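Methyltransferase-like protein of unknown function (PDB 3CVO) is of unknown function but has the Rossmann fold of class I SAM-dependent methyltransferases and may transfer methyl groups from S-adenosylmethionine. Local coordinates at residues D109-V114 / R197-P202; W95-S100 / D129-V134. All coordinates share one frame; numbering follows the deposited sequence. Where two conformers were deposited one is given.

Overall arrangement
Contacts 1 and 2 lie side by side, their centres about 10 Å apart, and their segments alternate along the chain. The C-terminal carboxylate of contact 1 reaches into contact 2. Pro202 OXT stands 2.7 Å from Arg131 NH1 in a salt bridge, and 2.9 Å from Phe132 N, probably as a hydrogen bond. A second tie is the probable hydrogen bond between Tyr110 OH and Arg131 N, 3.0 Å apart. Contact 1 is buried and apolar, whereas contact 2 is polar and partly open. Residues 129-134 directly follow strand 125-128, on the side of the sheet where class I methyltransferases usually bind S-adenosylmethionine. The ethanediol lies on the outlying end of contact 2 and marks no established site.

Contact 1 of 2, residues D109-V114 / R197-P202; sequences DYPLAV and RTMTSP
Pro111 and selenomethionine Met199 meet at the centre of this small, buried contact. In the conformer given, one of two deposited for Met199, its SE comes at a slant against the CB-CG side of the proline ring, 3.5 Å from Pro111 CG and 3.7 Å from Pro111 CB. Leu112 adds a looser touch, with CD1 4.3 Å from Met199 CG. No hydrogen bond joins the two segments. The selenium is brought to the proline by a folded chain: Met199 CG lies anti to the carbonyl carbon (chi1 -67°), and the chain bends at chi2 (-47°) and chi3.

Behind this layer, the end of helix 192-199 is tied up by its own polar groups. Ser201 OG donates to Arg197 O at 2.6 Å. On the other segment, Pro111 O accepts a bond from Tyr37 OH.

The contact joins short helix 109-112 to the last helix of the chain. Leu112 and Thr198 both also touch helix 133-143. Tyr110 and Val114 pack on strands 33-37 and 53-58, while Met193 of the second subunit lies against Asp109 and Leu112.

Contact 2 of 2, residues W95-S100 / D129-V134; sequences WGHPVS and DGRFRV. With EDO (1,2-ethanediol), chain F.
Arg131 reaches across to the backbone of Trp95 and Gly96 and to the ring of His97. This is the close-packed part of the contact. Arg131 CG lies 3.4 Å from Gly96 O, and Arg131 NE is 3.0 Å from Trp95 O. Arg131 NH1 comes to the edge of the His97 ring, near its plane, 3.3 Å from His97 CD2. The ring and guanidinium planes are 53° apart, so the two groups do not stack. Bends at chi2 (-73°) and chi3 (93°) fold the arginine chain over the carbonyls. NH1 is also held by the C-terminal carboxylate of Pro202 in a salt bridge. An alanine here would be likely to leave that carboxylate without its cationic mate and open a gap beside His97 and the Gly96 carbonyl.

The other side is looser. The Trp95 indole turns off from Arg131 and is exposed, and Val99 and Ser100 run outward. There Ser100 OG and O1 of an ethanediol, probably from the crystallisation liquor, are 2.5 Å apart in a hydrogen bond.

Within residues 129-134, Arg133 NE donates an almost straight bond to Gly130 O at 2.9 Å. Its NH2 forms a salt bridge to Asp129 OD1, and its NH1 another to Asp154. Phe132 is the N-cap residue of helix 133-143. Residues 129-132 thus form the loop, and 133-134 begin the helix, in a beta-alpha connection at the C-terminal end of strand 125-128, as in Rossmann-type methyltransferase folds.

Contact 1 of 2, residues D109-V114 / R197-P202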
loop_
_atom_site.group_PDB
_atom_site.type_symbol
_atom_site.label_atom_id
_atom_site.label_comp_id
_atom_site.label_asym_id
_atom_site.label_seq_id
_atom_site.Cartn_x
_atom_site.Cartn_y
_atom_site.Cartn_z
ATOM N N ASP A 109 3.877 8.520 -3.117
ATOM C CA ASP A 109 5.203 9.170 -3.134
ATOM C C ASP A 109 5.266 10.253 -2.092
ATOM O O ASP A 109 6.327 10.539 -1.580
ATOM C CB ASP A 109 5.473 9.869 -4.457
ATOM C CG ASP A 109 5.683 8.930 -5.622
ATOM O OD1 ASP A 109 5.683 7.699 -5.467
ATOM O OD2 ASP A 109 5.817 9.461 -6.747
ATOM N N TYR A 110 4.129 10.890 -1.825
ATOM C CA TYR A 110 4.105 12.045 -0.899
ATOM C C TYR A 110 4.481 11.592 0.519
ATOM O O TYR A 110 5.491 12.066 1.073
ATOM C CB TYR A 110 2.801 12.795 -0.959
ATOM C CG TYR A 110 2.736 14.027 -0.132
ATOM C CD1 TYR A 110 2.522 13.937 1.253
ATOM C CD2 TYR A 110 2.896 15.270 -0.682
ATOM C CE1 TYR A 110 2.473 15.056 2.023
ATOM C CE2 TYR A 110 2.802 16.386 0.081
ATOM C CZ TYR A 110 2.592 16.288 1.443
ATOM O OH TYR A 110 2.497 17.428 2.216
ATOM N N PRO A 111 3.718 10.636 1.095
ATOM C CA PRO A 111 4.153 10.164 2.402
ATOM C C PRO A 111 5.466 9.392 2.385
ATOM O O PRO A 111 6.247 9.464 3.357
ATOM C CB PRO A 111 2.969 9.273 2.869
ATOM C CG PRO A 111 2.229 8.925 1.697
ATOM C CD PRO A 111 2.395 10.093 0.711
ATOM N N LEU A 112 5.709 8.609 1.313
ATOM C CA LEU A 112 6.743 7.575 1.370
ATOM C C LEU A 112 8.109 7.879 0.725
ATOM O O LEU A 112 9.105 7.315 1.139
ATOM C CB LEU A 112 6.219 6.257 0.770
ATOM C CG LEU A 112 5.181 5.523 1.627
ATOM C CD1 LEU A 112 4.377 4.453 0.814
ATOM C CD2 LEU A 112 5.850 4.906 2.878
ATOM N N ALA A 113 8.159 8.675 -0.326
ATOM C CA ALA A 113 9.386 8.773 -1.133
ATOM C C ALA A 113 10.590 9.296 -0.337
ATOM O O ALA A 113 11.740 8.879 -0.553
ATOM C CB ALA A 113 9.156 9.661 -2.417
ATOM N N VAL A 114 10.324 10.256 0.542
ATOM C CA VAL A 114 11.399 10.931 1.304
ATOM C C VAL A 114 12.178 9.931 2.141
ATOM O O VAL A 114 13.385 10.087 2.358
ATOM C CB VAL A 114 10.847 12.126 2.170
ATOM C CG1 VAL A 114 9.837 11.649 3.231
ATOM C CG2 VAL A 114 12.002 12.973 2.764
ATOM N N ARG A 197 -5.210 2.965 1.762
ATOM C CA ARG A 197 -6.196 4.014 1.695
ATOM C C ARG A 197 -5.674 5.315 2.348
ATOM O O ARG A 197 -6.041 6.423 1.920
ATOM C CB ARG A 197 -7.519 3.555 2.320
ATOM C CG ARG A 197 -8.731 4.383 1.907
ATOM C CD ARG A 197 -9.153 4.120 0.434
ATOM N NE ARG A 197 -8.309 4.845 -0.517
ATOM C CZ ARG A 197 -8.443 6.147 -0.733
ATOM N NH1 ARG A 197 -9.380 6.812 -0.088
ATOM N NH2 ARG A 197 -7.659 6.773 -1.583
ATOM N N THR A 198 -4.819 5.190 3.365
ATOM C CA THR A 198 -4.251 6.394 4.047
ATOM C C THR A 198 -3.182 7.058 3.167
ATOM O O THR A 198 -3.032 8.272 3.167
ATOM C CB THR A 198 -3.651 6.153 5.427
ATOM O OG1 THR A 198 -2.455 5.370 5.310
ATOM C CG2 THR A 198 -4.648 5.457 6.386
HETATM N N MSE A 199 -2.498 6.224 2.385
HETATM C CA MSE A 199 -1.370 6.662 1.490
HETATM C C MSE A 199 -1.878 7.332 0.225
HETATM O O MSE A 199 -1.115 7.932 -0.531
HETATM C CB MSE A 199 -0.460 5.485 1.055
HETATM C CG MSE A 199 0.351 4.830 2.155
HETATM SE SE MSE A 199 1.345 6.015 3.419
HETATM C CE MSE A 199 1.229 4.957 5.041
ATOM N N THR A 200 -3.176 7.219 0.010
ATOM C CA THR A 200 -3.814 7.657 -1.274
ATOM C C THR A 200 -5.014 8.552 -1.045
ATOM O O THR A 200 -5.777 8.824 -1.941
ATOM C CB THR A 200 -4.219 6.452 -2.151
ATOM O OG1 THR A 200 -5.180 5.649 -1.439
ATOM C CG2 THR A 200 -2.970 5.554 -2.534
ATOM N N SER A 201 -5.134 9.079 0.177
ATOM C CA SER A 201 -6.162 10.040 0.516
ATOM C C SER A 201 -5.540 11.416 0.873
ATOM O O SER A 201 -5.038 11.575 1.984
ATOM C CB SER A 201 -6.931 9.523 1.749
ATOM O OG SER A 201 -7.668 8.357 1.433
ATOM N N PRO A 202 -5.586 12.400 -0.040
ATOM C CA PRO A 202 -4.854 13.676 0.180
ATOM C C PRO A 202 -5.371 14.499 1.366
ATOM O O PRO A 202 -6.566 14.367 1.658
ATOM C CB PRO A 202 -5.075 14.464 -1.131
ATOM C CG PRO A 202 -5.645 13.544 -2.096
ATOM C CD PRO A 202 -6.141 12.293 -1.399
ATOM O OXT PRO A 202 -4.668 15.322 2.028
#

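Contact 2 of 2, residues W95-S100 / D129-V134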
loop_
_atom_site.group_PDB
_atom_site.type_symbol
_atom_site.label_atom_id
_atom_site.label_comp_id
_atom_site.label_asym_id
_atom_site.label_seq_id
_atom_site.Cartn_x
_atom_site.Cartn_y
_atom_site.Cartn_z
ATOM N N TRP A 95 -4.068 24.718 -0.490
ATOM C CA TRP A 95 -3.464 23.898 0.555
ATOM C C TRP A 95 -2.758 22.702 -0.024
ATOM O O TRP A 95 -2.548 21.708 0.656
ATOM C CB TRP A 95 -4.550 23.450 1.528
ATOM C CG TRP A 95 -5.216 24.628 2.209
ATOM C CD1 TRP A 95 -6.557 24.855 2.345
ATOM C CD2 TRP A 95 -4.554 25.745 2.830
ATOM N NE1 TRP A 95 -6.770 26.042 3.022
ATOM C CE2 TRP A 95 -5.557 26.604 3.327
ATOM C CE3 TRP A 95 -3.208 26.095 3.020
ATOM C CZ2 TRP A 95 -5.259 27.790 4.000
ATOM C CZ3 TRP A 95 -2.915 27.277 3.690
ATOM C CH2 TRP A 95 -3.936 28.109 4.168
ATOM N N GLY A 96 -2.385 22.835 -1.294
ATOM C CA GLY A 96 -1.543 21.859 -1.968
ATOM C C GLY A 96 -2.309 20.600 -2.263
ATOM O O GLY A 96 -1.744 19.507 -2.439
ATOM N N HIS A 97 -3.622 20.777 -2.310
ATOM C CA HIS A 97 -4.561 19.715 -2.591
ATOM C C HIS A 97 -4.703 19.459 -4.106
ATOM O O HIS A 97 -4.903 20.383 -4.875
ATOM C CB HIS A 97 -5.913 20.029 -1.978
ATOM C CG HIS A 97 -6.646 18.809 -1.536
ATOM N ND1 HIS A 97 -7.488 18.100 -2.374
ATOM C CD2 HIS A 97 -6.613 18.128 -0.368
ATOM C CE1 HIS A 97 -7.961 17.045 -1.732
ATOM N NE2 HIS A 97 -7.437 17.034 -0.516
ATOM N N PRO A 98 -4.610 18.184 -4.538
ATOM C CA PRO A 98 -4.738 17.956 -5.964
ATOM C C PRO A 98 -6.153 18.274 -6.428
ATOM O O PRO A 98 -7.118 17.968 -5.725
ATOM C CB PRO A 98 -4.427 16.450 -6.136
ATOM C CG PRO A 98 -4.328 15.883 -4.760
ATOM C CD PRO A 98 -4.370 16.958 -3.764
ATOM N N VAL A 99 -6.236 18.935 -7.566
ATOM C CA VAL A 99 -7.499 19.385 -8.117
ATOM C C VAL A 99 -8.234 18.227 -8.820
ATOM O O VAL A 99 -9.440 18.303 -9.063
ATOM C CB VAL A 99 -7.365 20.567 -9.089
ATOM C CG1 VAL A 99 -6.667 21.758 -8.410
ATOM C CG2 VAL A 99 -6.672 20.163 -10.397
ATOM N N SER A 100 -7.501 17.191 -9.181
ATOM C CA SER A 100 -8.132 15.933 -9.662
ATOM C C SER A 100 -7.341 14.752 -9.191
ATOM O O SER A 100 -6.371 14.880 -8.485
ATOM C CB SER A 100 -8.206 15.854 -11.180
ATOM O OG SER A 100 -6.922 15.575 -11.707
ATOM N N ASP A 129 2.117 18.320 8.598
ATOM C CA ASP A 129 1.374 19.559 8.444
ATOM C C ASP A 129 1.075 19.846 6.970
ATOM O O ASP A 129 1.018 20.979 6.570
ATOM C CB ASP A 129 2.163 20.718 9.126
ATOM C CG ASP A 129 1.395 22.013 9.214
ATOM O OD1 ASP A 129 0.169 21.960 9.342
ATOM O OD2 ASP A 129 2.043 23.083 9.213
ATOM N N GLY A 130 0.902 18.796 6.178
ATOM C CA GLY A 130 0.610 18.965 4.752
ATOM C C GLY A 130 -0.562 18.120 4.327
ATOM O O GLY A 130 -1.599 18.137 4.947
ATOM N N ARG A 131 -0.351 17.341 3.277
ATOM C CA ARG A 131 -1.401 16.482 2.738
ATOM C C ARG A 131 -1.187 15.045 3.228
ATOM O O ARG A 131 -0.176 14.733 3.822
ATOM C CB ARG A 131 -1.387 16.497 1.221
ATOM C CG ARG A 131 -1.647 17.887 0.591
ATOM C CD ARG A 131 -3.098 18.291 0.736
ATOM N NE ARG A 131 -3.280 19.079 1.938
ATOM C CZ ARG A 131 -4.268 18.914 2.796
ATOM N NH1 ARG A 131 -5.159 17.957 2.607
ATOM N NH2 ARG A 131 -4.351 19.700 3.857
ATOM N N PHE A 132 -2.140 14.193 2.946
ATOM C CA PHE A 132 -2.085 12.789 3.360
ATOM C C PHE A 132 -1.644 12.648 4.795
ATOM O O PHE A 132 -0.798 11.782 5.083
ATOM C CB PHE A 132 -1.126 11.966 2.524
ATOM C CG PHE A 132 -1.354 12.082 1.052
ATOM C CD1 PHE A 132 -2.253 11.254 0.408
ATOM C CD2 PHE A 132 -0.680 13.030 0.319
ATOM C CE1 PHE A 132 -2.492 11.375 -0.981
ATOM C CE2 PHE A 132 -0.902 13.159 -1.074
ATOM C CZ PHE A 132 -1.819 12.306 -1.712
ATOM N N ARG A 133 -2.224 13.429 5.695
ATOM C CA ARG A 133 -1.658 13.527 7.073
ATOM C C ARG A 133 -1.583 12.170 7.789
ATOM O O ARG A 133 -0.568 11.800 8.389
ATOM C CB ARG A 133 -2.404 14.532 7.930
ATOM C CG ARG A 133 -2.175 15.938 7.438
ATOM C CD ARG A 133 -2.547 17.014 8.413
ATOM N NE ARG A 133 -2.306 18.287 7.773
ATOM C CZ ARG A 133 -2.383 19.482 8.346
ATOM N NH1 ARG A 133 -2.675 19.636 9.636
ATOM N NH2 ARG A 133 -2.141 20.532 7.593
ATOM N N VAL A 134 -2.688 11.438 7.771
ATOM C CA VAL A 134 -2.670 10.079 8.361
ATOM C C VAL A 134 -1.612 9.183 7.715
ATOM O O VAL A 134 -0.843 8.503 8.404
ATOM C CB VAL A 134 -4.072 9.416 8.415
ATOM C CG1 VAL A 134 -3.934 7.933 8.910
ATOM C CG2 VAL A 134 -4.974 10.232 9.319
HETATM C C1 EDO F . -4.689 17.496 -12.945
HETATM O O1 EDO F . -5.915 17.802 -12.265
HETATM C C2 EDO F . -4.820 16.933 -14.359
HETATM O O2 EDO F . -3.541 16.676 -14.965
#